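Local atomic coordinates of transcriptional activator TenA-1 (Sulfolobus solfataricus P2, PDB entry 2QZC), a protein that is probably a TenA-like thiaminase, taking part in thiamin metabolism as a helical protein of the heme oxygenase-like fold. Residues K30-F41 against V148-W159. Residues are numbered along the deposited sequence; the frame is centred on the assembly and turned at random.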
ATOM      1  N   LYS A  30       9.569 -19.506 -26.786  1.00 16.97           N
ATOM      2  CA  LYS A  30       9.905 -18.627 -27.911  1.00 17.38           C
ATOM      3  C   LYS A  30      10.671 -17.392 -27.450  1.00 19.03           C
ATOM      4  O   LYS A  30      11.452 -16.834 -28.224  1.00 18.55           O
ATOM      5  CB  LYS A  30       8.703 -18.272 -28.760  1.00 16.90           C
ATOM      6  CG  LYS A  30       8.067 -19.495 -29.416  1.00 19.38           C
ATOM      7  CD  LYS A  30       6.957 -19.147 -30.378  1.00 25.35           C
ATOM      8  CE  LYS A  30       7.518 -18.643 -31.716  1.00 34.52           C
ATOM      9  NZ  LYS A  30       8.408 -19.638 -32.450  1.00 37.37           N
HETATM   10  N   MSE A  31      10.456 -16.935 -26.205  1.00 17.62           N
HETATM   11  CA  MSE A  31      11.321 -15.874 -25.650  1.00 17.61           C
HETATM   12  C   MSE A  31      12.755 -16.397 -25.456  1.00 17.22           C
HETATM   13  O   MSE A  31      13.728 -15.712 -25.775  1.00 19.23           O
HETATM   14  CB  MSE A  31      10.797 -15.280 -24.319  1.00 17.87           C
HETATM   15  CG  MSE A  31       9.663 -14.344 -24.530  1.00 16.43           C
HETATM   16 SE   MSE A  31       9.352 -13.246 -22.945  0.75 18.33          SE
HETATM   17  CE  MSE A  31       8.777 -14.570 -21.816  1.00 22.92           C
ATOM     18  N   ARG A  32      12.861 -17.605 -24.922  1.00 17.06           N
ATOM     19  CA  ARG A  32      14.161 -18.222 -24.616  1.00 17.20           C
ATOM     20  C   ARG A  32      14.967 -18.452 -25.893  1.00 17.81           C
ATOM     21  O   ARG A  32      16.184 -18.234 -25.858  1.00 20.25           O
ATOM     22  CB  ARG A  32      13.994 -19.539 -23.851  1.00 19.89           C
ATOM     23  CG  ARG A  32      15.296 -20.329 -23.580  1.00 22.09           C
ATOM     24  CD  ARG A  32      16.265 -19.579 -22.751  1.00 23.63           C
ATOM     25  NE  ARG A  32      17.503 -20.331 -22.568  1.00 29.17           N
ATOM     26  CZ  ARG A  32      18.488 -20.414 -23.464  1.00 28.62           C
ATOM     27  NH1 ARG A  32      18.408 -19.849 -24.667  1.00 24.79           N
ATOM     28  NH2 ARG A  32      19.582 -21.122 -23.162  1.00 29.30           N
ATOM     29  N   ASP A  33      14.342 -18.904 -26.978  1.00 17.41           N
ATOM     30  CA  ASP A  33      15.111 -19.108 -28.248  1.00 16.99           C
ATOM     31  C   ASP A  33      15.156 -17.862 -29.103  1.00 19.22           C
ATOM     32  O   ASP A  33      15.723 -17.868 -30.191  1.00 19.43           O
ATOM     33  CB  ASP A  33      14.670 -20.371 -29.010  1.00 17.33           C
ATOM     34  CG  ASP A  33      13.334 -20.287 -29.669  1.00 20.53           C
ATOM     35  OD1 ASP A  33      12.715 -19.234 -29.779  1.00 20.65           O
ATOM     36  OD2 ASP A  33      12.888 -21.373 -30.141  1.00 25.01           O
ATOM     37  N   GLY A  34      14.508 -16.794 -28.648  1.00 15.94           N
ATOM     38  CA  GLY A  34      14.477 -15.519 -29.330  1.00 15.77           C
ATOM     39  C   GLY A  34      13.545 -15.402 -30.492  1.00 17.28           C
ATOM     40  O   GLY A  34      13.468 -14.308 -31.062  1.00 19.99           O
ATOM     41  N   SER A  35      12.825 -16.470 -30.847  1.00 18.36           N
ATOM     42  CA  SER A  35      11.988 -16.496 -32.032  1.00 18.81           C
ATOM     43  C   SER A  35      10.612 -15.821 -31.888  1.00 18.53           C
ATOM     44  O   SER A  35       9.918 -15.636 -32.889  1.00 21.14           O
ATOM     45  CB  SER A  35      11.748 -17.941 -32.506  1.00 21.03           C
ATOM     46  OG  SER A  35      10.952 -18.681 -31.573  1.00 21.15           O
ATOM     47  N   LEU A  36      10.196 -15.459 -30.661  1.00 18.11           N
ATOM     48  CA  LEU A  36       8.911 -14.797 -30.479  1.00 17.39           C
ATOM     49  C   LEU A  36       8.903 -13.492 -31.262  1.00 17.49           C
ATOM     50  O   LEU A  36       9.787 -12.643 -31.042  1.00 19.10           O
ATOM     51  CB  LEU A  36       8.637 -14.478 -28.990  1.00 17.35           C
ATOM     52  CG  LEU A  36       7.242 -13.920 -28.661  1.00 18.51           C
ATOM     53  CD1 LEU A  36       6.196 -15.033 -28.803  1.00 19.47           C
ATOM     54  CD2 LEU A  36       7.234 -13.319 -27.233  1.00 17.96           C
ATOM     55  N   PRO A  37       7.919 -13.307 -32.162  1.00 18.28           N
ATOM     56  CA  PRO A  37       7.881 -12.043 -32.870  1.00 19.40           C
ATOM     57  C   PRO A  37       7.705 -10.835 -31.945  1.00 20.23           C
ATOM     58  O   PRO A  37       6.891 -10.893 -31.000  1.00 18.95           O
ATOM     59  CB  PRO A  37       6.662 -12.187 -33.778  1.00 21.51           C
ATOM     60  CG  PRO A  37       6.466 -13.613 -33.947  1.00 22.00           C
ATOM     61  CD  PRO A  37       6.845 -14.202 -32.615  1.00 19.52           C
ATOM     62  N   LEU A  38       8.438  -9.761 -32.195  1.00 19.85           N
ATOM     63  CA  LEU A  38       8.318  -8.568 -31.365  1.00 19.52           C
ATOM     64  C   LEU A  38       6.915  -7.957 -31.343  1.00 19.50           C
ATOM     65  O   LEU A  38       6.548  -7.374 -30.299  1.00 19.71           O
ATOM     66  CB  LEU A  38       9.415  -7.526 -31.666  1.00 20.89           C
ATOM     67  CG  LEU A  38      10.846  -7.883 -31.231  1.00 25.27           C
ATOM     68  CD1 LEU A  38      11.744  -6.698 -31.669  1.00 26.08           C
ATOM     69  CD2 LEU A  38      11.023  -8.125 -29.737  1.00 26.96           C
ATOM     70  N   ASP A  39       6.120  -8.086 -32.406  1.00 19.78           N
ATOM     71  CA  ASP A  39       4.727  -7.562 -32.393  0.50 20.21           C
ATOM     72  C   ASP A  39       3.870  -8.289 -31.337  1.00 19.93           C
ATOM     73  O   ASP A  39       2.972  -7.667 -30.730  1.00 20.17           O
ATOM     74  CB  ASP A  39       4.011  -7.593 -33.768  0.50 20.33           C
ATOM     75  CG  ASP A  39       3.628  -9.012 -34.244  0.50 21.44           C
ATOM     76  OD1 ASP A  39       4.536  -9.848 -34.428  0.50 24.27           O
ATOM     77  OD2 ASP A  39       2.423  -9.296 -34.473  0.50 23.32           O
ATOM     78  N   ILE A  40       4.134  -9.586 -31.142  1.00 17.50           N
ATOM     79  CA  ILE A  40       3.411 -10.362 -30.127  0.50 16.02           C
ATOM     80  C   ILE A  40       3.887  -9.926 -28.761  1.00 18.04           C
ATOM     81  O   ILE A  40       3.063  -9.758 -27.830  1.00 17.31           O
ATOM     82  CB  ILE A  40       3.524 -11.870 -30.358  0.50 16.91           C
ATOM     83  CG1 ILE A  40       2.696 -12.222 -31.603  0.50 18.18           C
ATOM     84  CG2 ILE A  40       3.040 -12.672 -29.131  0.50 15.98           C
ATOM     85  CD1 ILE A  40       2.771 -13.673 -32.023  0.50 19.78           C
ATOM     86  N   PHE A  41       5.198  -9.744 -28.587  1.00 16.70           N
ATOM     87  CA  PHE A  41       5.690  -9.282 -27.290  1.00 16.58           C
ATOM     88  C   PHE A  41       5.153  -7.898 -26.948  1.00 17.11           C
ATOM     89  O   PHE A  41       4.816  -7.617 -25.779  1.00 17.14           O
ATOM     90  CB  PHE A  41       7.219  -9.247 -27.267  1.00 18.22           C
ATOM     91  CG  PHE A  41       7.785  -8.941 -25.904  1.00 18.26           C
ATOM     92  CD1 PHE A  41       7.634  -9.858 -24.870  1.00 19.01           C
ATOM     93  CD2 PHE A  41       8.542  -7.805 -25.689  1.00 20.07           C
ATOM     94  CE1 PHE A  41       8.169  -9.605 -23.625  1.00 18.73           C
ATOM     95  CE2 PHE A  41       9.086  -7.567 -24.437  1.00 22.34           C
ATOM     96  CZ  PHE A  41       8.911  -8.486 -23.429  1.00 19.44           C
ATOM     97  N   VAL A 148      14.536 -17.368 -18.937  1.00 18.21           N
ATOM     98  CA  VAL A 148      14.614 -16.504 -20.098  1.00 18.81           C
ATOM     99  C   VAL A 148      15.835 -15.587 -20.127  1.00 19.40           C
ATOM    100  O   VAL A 148      16.221 -15.113 -21.218  1.00 18.34           O
ATOM    101  CB  VAL A 148      13.274 -15.723 -20.265  1.00 17.37           C
ATOM    102  CG1 VAL A 148      13.263 -14.709 -21.457  1.00 17.68           C
ATOM    103  CG2 VAL A 148      12.097 -16.705 -20.436  1.00 19.76           C
ATOM    104  N   ILE A 149      16.486 -15.363 -18.978  1.00 17.82           N
ATOM    105  CA  ILE A 149      17.708 -14.512 -18.937  1.00 18.66           C
ATOM    106  C   ILE A 149      18.816 -15.030 -19.856  1.00 19.00           C
ATOM    107  O   ILE A 149      19.649 -14.238 -20.283  1.00 21.81           O
ATOM    108  CB  ILE A 149      18.213 -14.315 -17.468  1.00 21.35           C
ATOM    109  CG1 ILE A 149      19.192 -13.145 -17.343  1.00 25.40           C
ATOM    110  CG2 ILE A 149      18.752 -15.616 -16.872  1.00 19.57           C
ATOM    111  CD1 ILE A 149      18.623 -11.802 -17.696  1.00 30.06           C
ATOM    112  N   ASP A 150      18.809 -16.335 -20.153  1.00 18.31           N
ATOM    113  CA  ASP A 150      19.796 -16.924 -21.063  1.00 19.49           C
ATOM    114  C   ASP A 150      19.463 -16.758 -22.540  1.00 20.52           C
ATOM    115  O   ASP A 150      20.216 -17.246 -23.395  1.00 22.05           O
ATOM    116  CB  ASP A 150      20.002 -18.396 -20.733  1.00 20.73           C
ATOM    117  CG  ASP A 150      20.614 -18.593 -19.357  1.00 26.33           C
ATOM    118  OD1 ASP A 150      21.409 -17.740 -18.899  1.00 32.16           O
ATOM    119  OD2 ASP A 150      20.286 -19.609 -18.733  1.00 29.90           O
ATOM    120  N   SER A 151      18.337 -16.127 -22.875  1.00 19.81           N
ATOM    121  CA  SER A 151      17.988 -15.850 -24.260  1.00 19.68           C
ATOM    122  C   SER A 151      19.096 -15.108 -25.002  1.00 18.50           C
ATOM    123  O   SER A 151      19.724 -14.232 -24.430  1.00 19.83           O
ATOM    124  CB  SER A 151      16.747 -14.936 -24.320  1.00 18.55           C
ATOM    125  OG  SER A 151      16.298 -14.744 -25.659  1.00 18.02           O
ATOM    126  N   PRO A 152      19.284 -15.418 -26.300  1.00 18.54           N
ATOM    127  CA  PRO A 152      20.199 -14.612 -27.091  1.00 20.16           C
ATOM    128  C   PRO A 152      19.594 -13.277 -27.550  1.00 20.01           C
ATOM    129  O   PRO A 152      20.295 -12.452 -28.111  1.00 19.92           O
ATOM    130  CB  PRO A 152      20.453 -15.526 -28.287  1.00 20.05           C
ATOM    131  CG  PRO A 152      19.224 -16.223 -28.493  1.00 20.64           C
ATOM    132  CD  PRO A 152      18.729 -16.519 -27.091  1.00 18.56           C
ATOM    133  N   ASN A 153      18.297 -13.065 -27.289  1.00 16.90           N
ATOM    134  CA  ASN A 153      17.563 -11.883 -27.728  1.00 16.45           C
ATOM    135  C   ASN A 153      17.695 -10.767 -26.703  1.00 17.49           C
ATOM    136  O   ASN A 153      17.359 -10.979 -25.519  1.00 18.69           O
ATOM    137  CB  ASN A 153      16.098 -12.275 -27.904  1.00 16.50           C
ATOM    138  CG  ASN A 153      15.301 -11.187 -28.534  1.00 19.78           C
ATOM    139  OD1 ASN A 153      14.959 -10.206 -27.872  1.00 19.08           O
ATOM    140  ND2 ASN A 153      14.998 -11.334 -29.804  1.00 17.58           N
ATOM    141  N   GLU A 154      18.114  -9.586 -27.145  1.00 17.23           N
ATOM    142  CA  GLU A 154      18.354  -8.492 -26.216  1.00 17.27           C
ATOM    143  C   GLU A 154      17.075  -8.002 -25.495  1.00 18.34           C
ATOM    144  O   GLU A 154      17.125  -7.683 -24.301  1.00 19.96           O
ATOM    145  CB  GLU A 154      19.060  -7.337 -26.924  1.00 20.07           C
ATOM    146  CG  GLU A 154      19.437  -6.138 -26.040  1.00 22.45           C
ATOM    147  CD  GLU A 154      20.386  -6.407 -24.865  1.00 33.45           C
ATOM    148  OE1 GLU A 154      20.952  -7.511 -24.661  1.00 29.49           O
ATOM    149  OE2 GLU A 154      20.591  -5.440 -24.093  1.00 42.71           O
ATOM    150  N   VAL A 155      15.965  -7.920 -26.219  1.00 16.97           N
ATOM    151  CA  VAL A 155      14.674  -7.501 -25.616  1.00 17.25           C
ATOM    152  C   VAL A 155      14.245  -8.501 -24.551  1.00 17.55           C
ATOM    153  O   VAL A 155      13.911  -8.102 -23.425  1.00 17.11           O
ATOM    154  CB  VAL A 155      13.590  -7.314 -26.687  1.00 16.58           C
ATOM    155  CG1 VAL A 155      12.201  -7.178 -26.046  1.00 18.98           C
ATOM    156  CG2 VAL A 155      13.903  -6.092 -27.515  1.00 20.89           C
ATOM    157  N   TYR A 156      14.285  -9.798 -24.867  1.00 17.92           N
ATOM    158  CA  TYR A 156      13.877 -10.829 -23.892  1.00 16.65           C
ATOM    159  C   TYR A 156      14.794 -10.976 -22.719  1.00 17.84           C
ATOM    160  O   TYR A 156      14.338 -11.114 -21.581  1.00 17.48           O
ATOM    161  CB  TYR A 156      13.511 -12.172 -24.581  1.00 16.91           C
ATOM    162  CG  TYR A 156      12.557 -11.963 -25.727  1.00 16.91           C
ATOM    163  CD1 TYR A 156      11.473 -11.071 -25.622  1.00 18.17           C
ATOM    164  CD2 TYR A 156      12.713 -12.628 -26.935  1.00 16.53           C
ATOM    165  CE1 TYR A 156      10.629 -10.842 -26.658  1.00 18.43           C
ATOM    166  CE2 TYR A 156      11.845 -12.384 -28.001  1.00 18.61           C
ATOM    167  CZ  TYR A 156      10.802 -11.480 -27.856  1.00 19.77           C
ATOM    168  OH  TYR A 156       9.917 -11.201 -28.850  1.00 20.62           O
ATOM    169  N   LYS A 157      16.098 -10.845 -22.938  1.00 18.02           N
ATOM    170  CA  LYS A 157      17.059 -10.840 -21.846  1.00 18.71           C
ATOM    171  C   LYS A 157      16.805  -9.627 -20.925  1.00 17.99           C
ATOM    172  O   LYS A 157      16.865  -9.735 -19.699  1.00 19.90           O
ATOM    173  CB  LYS A 157      18.506 -10.816 -22.420  1.00 19.99           C
ATOM    174  CG  LYS A 157      19.590 -10.901 -21.380  1.00 27.75           C
ATOM    175  CD  LYS A 157      21.021 -10.830 -21.984  1.00 26.47           C
ATOM    176  CE  LYS A 157      21.381 -12.019 -22.789  1.00 35.17           C
ATOM    177  NZ  LYS A 157      21.432 -13.310 -22.031  1.00 33.49           N
ATOM    178  N   THR A 158      16.540  -8.473 -21.525  1.00 17.94           N
ATOM    179  CA  THR A 158      16.248  -7.249 -20.744  1.00 17.46           C
ATOM    180  C   THR A 158      14.995  -7.424 -19.886  1.00 18.91           C
ATOM    181  O   THR A 158      15.009  -7.103 -18.690  1.00 19.84           O
ATOM    182  CB  THR A 158      16.076  -6.022 -21.651  1.00 20.42           C
ATOM    183  OG1 THR A 158      17.299  -5.780 -22.376  1.00 22.36           O
ATOM    184  CG2 THR A 158      15.738  -4.756 -20.834  1.00 21.82           C
ATOM    185  N   TRP A 159      13.931  -7.946 -20.497  1.00 18.46           N
ATOM    186  CA  TRP A 159      12.692  -8.212 -19.749  1.00 17.23           C
ATOM    187  C   TRP A 159      12.968  -9.153 -18.594  1.00 18.21           C
ATOM    188  O   TRP A 159      12.570  -8.883 -17.448  1.00 18.67           O
ATOM    189  CB  TRP A 159      11.659  -8.825 -20.699  1.00 17.01           C
ATOM    190  CG  TRP A 159      10.377  -9.283 -20.020  1.00 16.31           C
ATOM    191  CD1 TRP A 159       9.262  -8.527 -19.763  1.00 20.15           C
ATOM    192  CD2 TRP A 159      10.084 -10.599 -19.583  1.00 16.68           C
ATOM    193  NE1 TRP A 159       8.326  -9.284 -19.137  1.00 19.82           N
ATOM    194  CE2 TRP A 159       8.785 -10.558 -18.998  1.00 18.22           C
ATOM    195  CE3 TRP A 159      10.798 -11.795 -19.548  1.00 18.85           C
ATOM    196  CZ2 TRP A 159       8.185 -11.689 -18.441  1.00 21.86           C
ATOM    197  CZ3 TRP A 159      10.235 -12.898 -18.962  1.00 21.27           C
ATOM    198  CH2 TRP A 159       8.912 -12.849 -18.427  1.00 23.06           C
TER
HETATM  199  O   HOH W   1      18.051 -20.892 -19.385  1.00 46.78           O
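Tyr-156 reaches from the start of helix 154-164 into the turn joining helices 26-32 and 38-63, where its OH donates to Leu-36 O at 2.6 Å from above the carbonyl plane. Tyrosine suits this place by pairing that hydroxyl with an apolar ring on which Met-31, Phe-41 and Leu-38 pack. Met-31, a selenomethionine, lays CG over one face in a CH-pi contact, while the ring turns its CE1 edge to the face of Phe-41, a T-shaped pair with planes 77° apart. Phe-41 in turn directs its edge at the face of Trp-159's five-membered ring, also T-shaped, centroids 5.3 Å apart. Extended at chi2 (-164°), Met-31 carries SE over the six-membered ring, a Met-aromatic contact; the chi3 bend lays CE 3.6 Å from Trp-159 CZ3. In this heme oxygenase-like fold the aromatic cluster joins the first turns of helices 38-63 and 154-164. A leucine in place of Tyr-156 would probably leave Leu-36 O without this donor and Phe-41 without its edge-on partner. Further out, Ser-151 OG donates to Met-31 O at 2.7 Å and accepts from Asn-153 N, an ST turn. Asn-153, the N-cap, receives Tyr-156 N on OD1 at 3.1 Å. Gly-34 fits through its positive phi and because a CB would crowd Asn-153 CB.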